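Local coordinates for uncharacterized protein lp_2664 (PDB 2PJQ) that is of unknown function but, as a member of the HD-domain family, is probably a metal-dependent phosphohydrolase, at residues B[7-18]-B[54-65]. Numbering follows the deposited sequence.
Sequences ITETQLTAIQTY and NLTLAAAWLHDV
Asn54 reaches from helix 53-62 to the start of helix 9-22 and donates both N-H bonds of its amide nitrogen to two acceptors. ND2 lies 2.7 Å from Ile7 O in a fairly straight bond. It is 3.1 Å from Glu9 OE1, which it meets nearly along the carboxylate C-O axis. Both acceptors sit close to the amide plane, so the two bonds together fix the rotation of the group. Asparagine suits this place because its short side chain carries an NH2. Ile7 points its side chain at the second helix, CD1 3.5 Å from Ala58 CB, alanine being small enough for the isoleucine to pack over it.

Further along, Leu12 fits as a knob among Asn54, Leu57, Ala58 and Trp61, its CD2 at the indole edge, 3.8 Å from CD1 of Trp61. Gln16, with CG anti to the backbone N (chi1 -176°), lays CG over one indole face, a CH-pi contact with the amide only 13° from the ring plane. Were Trp61 replaced by alanine, Leu12 CD2 and the Gln16 methylene would probably face a gap. Ile15 packs CG2 against Leu62, just before His63 and Asp64, the probable HD pair. Segments 9-18 and 54-62, nearly parallel at 13°, thus join by a pair of side-chain hydrogen bonds that fix Asn54 near their N-terminal ends and by mainly apolar packing beyond it.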
ATOM      1  N   ILE B   7     -32.252 -18.673  -2.455  1.00 36.34           N
ATOM      2  CA  ILE B   7     -30.978 -19.311  -2.145  1.00 30.56           C
ATOM      3  C   ILE B   7     -31.071 -19.925  -0.763  1.00 26.48           C
ATOM      4  O   ILE B   7     -31.355 -19.232   0.211  1.00 24.92           O
ATOM      5  CB  ILE B   7     -29.813 -18.308  -2.175  1.00 31.03           C
ATOM      6  CG1 ILE B   7     -29.746 -17.642  -3.546  1.00 30.33           C
ATOM      7  CG2 ILE B   7     -28.496 -19.026  -1.904  1.00 28.95           C
ATOM      8  CD1 ILE B   7     -28.580 -16.694  -3.695  1.00 32.47           C
ATOM      9  N   THR B   8     -30.830 -21.228  -0.686  1.00 27.37           N
ATOM     10  CA  THR B   8     -30.907 -21.959   0.577  1.00 25.50           C
ATOM     11  C   THR B   8     -29.647 -21.866   1.414  1.00 23.82           C
ATOM     12  O   THR B   8     -28.542 -21.709   0.890  1.00 23.64           O
ATOM     13  CB  THR B   8     -31.194 -23.449   0.347  1.00 20.37           C
ATOM     14  OG1 THR B   8     -30.132 -24.023  -0.418  1.00 18.04           O
ATOM     15  CG2 THR B   8     -32.496 -23.629  -0.388  1.00 19.26           C
ATOM     16  N   GLU B   9     -29.829 -22.006   2.723  1.00 21.27           N
ATOM     17  CA  GLU B   9     -28.733 -21.928   3.670  1.00 21.91           C
ATOM     18  C   GLU B   9     -27.586 -22.886   3.330  1.00 20.58           C
ATOM     19  O   GLU B   9     -26.430 -22.628   3.665  1.00 18.83           O
ATOM     20  CB  GLU B   9     -29.254 -22.203   5.080  1.00 23.62           C
ATOM     21  CG  GLU B   9     -28.539 -21.385   6.140  1.00 28.64           C
ATOM     22  CD  GLU B   9     -29.130 -19.983   6.347  1.00 30.65           C
ATOM     23  OE1 GLU B   9     -29.754 -19.425   5.412  1.00 29.37           O
ATOM     24  OE2 GLU B   9     -28.951 -19.439   7.460  1.00 31.47           O
ATOM     25  N   THR B  10     -27.908 -23.984   2.657  1.00 19.52           N
ATOM     26  CA  THR B  10     -26.899 -24.961   2.276  1.00 19.08           C
ATOM     27  C   THR B  10     -26.115 -24.447   1.092  1.00 17.96           C
ATOM     28  O   THR B  10     -24.895 -24.588   1.023  1.00 18.98           O
ATOM     29  CB  THR B  10     -27.536 -26.299   1.869  1.00 19.96           C
ATOM     30  OG1 THR B  10     -28.024 -26.960   3.036  1.00 23.66           O
ATOM     31  CG2 THR B  10     -26.526 -27.192   1.182  1.00 20.31           C
ATOM     32  N   GLN B  11     -26.837 -23.865   0.147  1.00 17.33           N
ATOM     33  CA  GLN B  11     -26.212 -23.341  -1.040  1.00 14.26           C
ATOM     34  C   GLN B  11     -25.384 -22.153  -0.620  1.00 14.79           C
ATOM     35  O   GLN B  11     -24.276 -21.952  -1.127  1.00 15.82           O
ATOM     36  CB  GLN B  11     -27.268 -22.914  -2.042  1.00 13.63           C
ATOM     37  CG  GLN B  11     -28.222 -24.017  -2.445  1.00 13.24           C
ATOM     38  CD  GLN B  11     -29.303 -23.536  -3.406  1.00 14.63           C
ATOM     39  OE1 GLN B  11     -29.954 -22.513  -3.163  1.00 13.07           O
ATOM     40  NE2 GLN B  11     -29.506 -24.281  -4.496  1.00 12.27           N
ATOM     41  N   LEU B  12     -25.912 -21.368   0.319  1.00 11.45           N
ATOM     42  CA  LEU B  12     -25.190 -20.195   0.782  1.00  9.60           C
ATOM     43  C   LEU B  12     -23.818 -20.636   1.244  1.00  9.55           C
ATOM     44  O   LEU B  12     -22.809 -20.223   0.663  1.00 10.93           O
ATOM     45  CB  LEU B  12     -25.922 -19.502   1.932  1.00 10.21           C
ATOM     46  CG  LEU B  12     -25.893 -17.961   1.912  1.00  9.72           C
ATOM     47  CD1 LEU B  12     -26.357 -17.398   3.264  1.00  4.36           C
ATOM     48  CD2 LEU B  12     -24.491 -17.475   1.594  1.00  5.65           C
ATOM     49  N   THR B  13     -23.784 -21.489   2.266  1.00  8.57           N
ATOM     50  CA  THR B  13     -22.526 -21.996   2.811  1.00  8.06           C
ATOM     51  C   THR B  13     -21.613 -22.476   1.694  1.00  7.94           C
ATOM     52  O   THR B  13     -20.419 -22.179   1.688  1.00  9.26           O
ATOM     53  CB  THR B  13     -22.736 -23.192   3.793  1.00  9.49           C
ATOM     54  OG1 THR B  13     -23.582 -22.798   4.874  1.00  9.10           O
ATOM     55  CG2 THR B  13     -21.402 -23.649   4.375  1.00  8.74           C
ATOM     56  N   ALA B  14     -22.171 -23.220   0.747  1.00  8.61           N
ATOM     57  CA  ALA B  14     -21.370 -23.743  -0.361  1.00  8.34           C
ATOM     58  C   ALA B  14     -20.669 -22.609  -1.082  1.00  9.26           C
ATOM     59  O   ALA B  14     -19.463 -22.663  -1.315  1.00 11.17           O
ATOM     60  CB  ALA B  14     -22.246 -24.507  -1.335  1.00  4.94           C
ATOM     61  N   ILE B  15     -21.442 -21.580  -1.428  1.00  8.62           N
ATOM     62  CA  ILE B  15     -20.933 -20.408  -2.122  1.00  7.82           C
ATOM     63  C   ILE B  15     -19.821 -19.755  -1.323  1.00  7.62           C
ATOM     64  O   ILE B  15     -18.841 -19.255  -1.900  1.00  6.16           O
ATOM     65  CB  ILE B  15     -22.054 -19.357  -2.339  1.00  6.62           C
ATOM     66  CG1 ILE B  15     -23.111 -19.924  -3.279  1.00  4.83           C
ATOM     67  CG2 ILE B  15     -21.475 -18.067  -2.913  1.00  4.57           C
ATOM     68  CD1 ILE B  15     -24.327 -19.106  -3.340  1.00  1.00           C
ATOM     69  N   GLN B  16     -19.990 -19.738   0.004  1.00  9.24           N
ATOM     70  CA  GLN B  16     -18.993 -19.139   0.893  1.00  7.44           C
ATOM     71  C   GLN B  16     -17.720 -19.951   0.714  1.00  7.33           C
ATOM     72  O   GLN B  16     -16.630 -19.405   0.453  1.00  5.80           O
ATOM     73  CB  GLN B  16     -19.440 -19.226   2.349  1.00  1.79           C
ATOM     74  CG  GLN B  16     -18.483 -18.529   3.320  1.00  3.58           C
ATOM     75  CD  GLN B  16     -18.789 -18.828   4.787  1.00  3.88           C
ATOM     76  OE1 GLN B  16     -19.953 -18.899   5.207  1.00  3.68           O
ATOM     77  NE2 GLN B  16     -17.740 -18.993   5.576  1.00  5.67           N
ATOM     78  N   THR B  17     -17.884 -21.266   0.839  1.00  1.00           N
ATOM     79  CA  THR B  17     -16.779 -22.181   0.695  1.00  1.00           C
ATOM     80  C   THR B  17     -16.146 -21.948  -0.641  1.00  1.00           C
ATOM     81  O   THR B  17     -14.935 -21.805  -0.734  1.00  4.41           O
ATOM     82  CB  THR B  17     -17.218 -23.646   0.746  1.00  1.00           C
ATOM     83  OG1 THR B  17     -17.969 -23.880   1.931  1.00  1.00           O
ATOM     84  CG2 THR B  17     -16.010 -24.559   0.762  1.00  1.00           C
ATOM     85  N   TYR B  18     -16.956 -21.905  -1.685  1.00  1.00           N
ATOM     86  CA  TYR B  18     -16.407 -21.690  -3.009  1.00  2.07           C
ATOM     87  C   TYR B  18     -15.585 -20.401  -3.088  1.00  4.52           C
ATOM     88  O   TYR B  18     -14.433 -20.400  -3.549  1.00  3.09           O
ATOM     89  CB  TYR B  18     -17.522 -21.646  -4.044  1.00  1.26           C
ATOM     90  CG  TYR B  18     -16.995 -21.590  -5.450  1.00  1.00           C
ATOM     91  CD1 TYR B  18     -16.361 -22.697  -6.023  1.00  1.00           C
ATOM     92  CD2 TYR B  18     -17.062 -20.410  -6.186  1.00  1.00           C
ATOM     93  CE1 TYR B  18     -15.803 -22.631  -7.283  1.00  1.00           C
ATOM     94  CE2 TYR B  18     -16.503 -20.330  -7.454  1.00  1.58           C
ATOM     95  CZ  TYR B  18     -15.873 -21.445  -7.993  1.00  1.00           C
ATOM     96  OH  TYR B  18     -15.290 -21.338  -9.228  1.00  3.07           O
ATOM     97  N   ASN B  54     -29.959 -14.189   2.081  1.00 17.83           N
ATOM     98  CA  ASN B  54     -29.213 -15.157   1.266  1.00 17.04           C
ATOM     99  C   ASN B  54     -28.813 -14.771  -0.153  1.00 15.23           C
ATOM    100  O   ASN B  54     -27.795 -15.239  -0.642  1.00 17.92           O
ATOM    101  CB  ASN B  54     -29.965 -16.483   1.215  1.00 17.39           C
ATOM    102  CG  ASN B  54     -30.055 -17.138   2.567  1.00 19.37           C
ATOM    103  OD1 ASN B  54     -29.796 -16.498   3.593  1.00 19.68           O
ATOM    104  ND2 ASN B  54     -30.435 -18.413   2.587  1.00 19.52           N
ATOM    105  N   LEU B  55     -29.602 -13.953  -0.834  1.00  9.85           N
ATOM    106  CA  LEU B  55     -29.227 -13.557  -2.182  1.00  7.42           C
ATOM    107  C   LEU B  55     -28.079 -12.578  -2.007  1.00  9.20           C
ATOM    108  O   LEU B  55     -27.065 -12.656  -2.709  1.00  8.97           O
ATOM    109  CB  LEU B  55     -30.383 -12.841  -2.883  1.00  6.86           C
ATOM    110  CG  LEU B  55     -30.399 -12.643  -4.407  1.00  5.13           C
ATOM    111  CD1 LEU B  55     -31.334 -11.489  -4.738  1.00  1.16           C
ATOM    112  CD2 LEU B  55     -29.020 -12.351  -4.950  1.00  4.62           C
ATOM    113  N   THR B  56     -28.262 -11.651  -1.063  1.00  8.77           N
ATOM    114  CA  THR B  56     -27.287 -10.606  -0.764  1.00  6.07           C
ATOM    115  C   THR B  56     -25.893 -11.144  -0.474  1.00  6.33           C
ATOM    116  O   THR B  56     -24.941 -10.834  -1.185  1.00  6.75           O
ATOM    117  CB  THR B  56     -27.737  -9.753   0.457  1.00  8.15           C
ATOM    118  OG1 THR B  56     -28.981  -9.114   0.165  1.00 11.35           O
ATOM    119  CG2 THR B  56     -26.728  -8.664   0.766  1.00  7.73           C
ATOM    120  N   LEU B  57     -25.769 -11.951   0.573  1.00  7.89           N
ATOM    121  CA  LEU B  57     -24.463 -12.470   0.947  1.00  7.08           C
ATOM    122  C   LEU B  57     -23.883 -13.263  -0.195  1.00  6.48           C
ATOM    123  O   LEU B  57     -22.695 -13.138  -0.494  1.00  5.77           O
ATOM    124  CB  LEU B  57     -24.554 -13.344   2.195  1.00  6.44           C
ATOM    125  CG  LEU B  57     -25.275 -12.684   3.361  1.00  7.40           C
ATOM    126  CD1 LEU B  57     -25.187 -13.576   4.576  1.00  9.34           C
ATOM    127  CD2 LEU B  57     -24.656 -11.319   3.633  1.00  9.46           C
ATOM    128  N   ALA B  58     -24.726 -14.077  -0.824  1.00  6.51           N
ATOM    129  CA  ALA B  58     -24.305 -14.902  -1.944  1.00  4.71           C
ATOM    130  C   ALA B  58     -23.596 -13.995  -2.937  1.00  5.58           C
ATOM    131  O   ALA B  58     -22.418 -14.206  -3.249  1.00  8.11           O
ATOM    132  CB  ALA B  58     -25.500 -15.559  -2.582  1.00  1.00           C
ATOM    133  N   ALA B  59     -24.297 -12.960  -3.403  1.00  2.72           N
ATOM    134  CA  ALA B  59     -23.709 -12.032  -4.355  1.00  2.16           C
ATOM    135  C   ALA B  59     -22.542 -11.314  -3.717  1.00  3.81           C
ATOM    136  O   ALA B  59     -21.613 -10.911  -4.406  1.00  7.90           O
ATOM    137  CB  ALA B  59     -24.748 -11.019  -4.844  1.00  1.00           C
ATOM    138  N   ALA B  60     -22.577 -11.139  -2.404  1.00  1.00           N
ATOM    139  CA  ALA B  60     -21.477 -10.456  -1.731  1.00  1.00           C
ATOM    140  C   ALA B  60     -20.230 -11.318  -1.797  1.00  1.00           C
ATOM    141  O   ALA B  60     -19.148 -10.846  -2.121  1.00  1.00           O
ATOM    142  CB  ALA B  60     -21.838 -10.184  -0.297  1.00  5.77           C
ATOM    143  N   TRP B  61     -20.407 -12.599  -1.491  1.00  9.49           N
ATOM    144  CA  TRP B  61     -19.319 -13.570  -1.497  1.00  9.89           C
ATOM    145  C   TRP B  61     -18.703 -13.702  -2.872  1.00 10.68           C
ATOM    146  O   TRP B  61     -17.485 -13.785  -3.012  1.00 11.23           O
ATOM    147  CB  TRP B  61     -19.828 -14.960  -1.086  1.00  6.42           C
ATOM    148  CG  TRP B  61     -20.118 -15.157   0.371  1.00  3.92           C
ATOM    149  CD1 TRP B  61     -21.324 -15.482   0.933  1.00  4.29           C
ATOM    150  CD2 TRP B  61     -19.181 -15.088   1.439  1.00  2.74           C
ATOM    151  NE1 TRP B  61     -21.194 -15.623   2.298  1.00  3.36           N
ATOM    152  CE2 TRP B  61     -19.886 -15.385   2.637  1.00  3.70           C
ATOM    153  CE3 TRP B  61     -17.808 -14.807   1.511  1.00  1.91           C
ATOM    154  CZ2 TRP B  61     -19.263 -15.405   3.888  1.00  2.42           C
ATOM    155  CZ3 TRP B  61     -17.188 -14.829   2.753  1.00  1.26           C
ATOM    156  CH2 TRP B  61     -17.919 -15.126   3.927  1.00  2.77           C
ATOM    157  N   LEU B  62     -19.558 -13.701  -3.888  1.00  6.99           N
ATOM    158  CA  LEU B  62     -19.115 -13.912  -5.262  1.00  6.33           C
ATOM    159  C   LEU B  62     -18.704 -12.756  -6.169  1.00  6.47           C
ATOM    160  O   LEU B  62     -18.321 -12.997  -7.305  1.00  6.18           O
ATOM    161  CB  LEU B  62     -20.175 -14.761  -5.981  1.00  6.93           C
ATOM    162  CG  LEU B  62     -20.532 -16.128  -5.367  1.00  5.56           C
ATOM    163  CD1 LEU B  62     -21.781 -16.682  -6.044  1.00  6.63           C
ATOM    164  CD2 LEU B  62     -19.375 -17.109  -5.511  1.00  1.58           C
ATOM    165  N   HIS B  63     -18.755 -11.509  -5.717  1.00 12.71           N
ATOM    166  CA  HIS B  63     -18.363 -10.425  -6.623  1.00 14.75           C
ATOM    167  C   HIS B  63     -16.912 -10.442  -7.104  1.00 17.30           C
ATOM    168  O   HIS B  63     -16.652 -10.280  -8.293  1.00 18.94           O
ATOM    169  CB  HIS B  63     -18.605  -9.049  -6.026  1.00 12.38           C
ATOM    170  CG  HIS B  63     -17.918  -7.961  -6.791  1.00 15.09           C
ATOM    171  ND1 HIS B  63     -17.037  -7.078  -6.205  1.00 14.53           N
ATOM    172  CD2 HIS B  63     -17.907  -7.679  -8.119  1.00 16.32           C
ATOM    173  CE1 HIS B  63     -16.511  -6.304  -7.140  1.00 16.01           C
ATOM    174  NE2 HIS B  63     -17.021  -6.651  -8.310  1.00 14.35           N
ATOM    175  N   ASP B  64     -15.968 -10.603  -6.186  1.00 17.06           N
ATOM    176  CA  ASP B  64     -14.569 -10.603  -6.561  1.00 19.93           C
ATOM    177  C   ASP B  64     -14.111 -11.828  -7.323  1.00 21.54           C
ATOM    178  O   ASP B  64     -13.166 -11.769  -8.085  1.00 21.60           O
ATOM    179  CB  ASP B  64     -13.690 -10.453  -5.320  1.00 24.62           C
ATOM    180  CG  ASP B  64     -13.738  -9.066  -4.741  1.00 27.17           C
ATOM    181  OD1 ASP B  64     -13.888  -8.094  -5.519  1.00 28.74           O
ATOM    182  OD2 ASP B  64     -13.606  -8.939  -3.506  1.00 29.38           O
ATOM    183  N   VAL B  65     -14.768 -12.952  -7.116  1.00 24.74           N
ATOM    184  CA  VAL B  65     -14.378 -14.216  -7.753  1.00 25.39           C
ATOM    185  C   VAL B  65     -14.356 -14.096  -9.214  1.00 27.52           C
ATOM    186  O   VAL B  65     -13.632 -14.859  -9.929  1.00 29.26           O
ATOM    187  CB  VAL B  65     -15.389 -15.304  -7.414  1.00 24.70           C
ATOM    188  CG1 VAL B  65     -15.382 -16.413  -8.444  1.00 25.07           C
ATOM    189  CG2 VAL B  65     -15.078 -15.854  -6.048  1.00 25.45           C
TER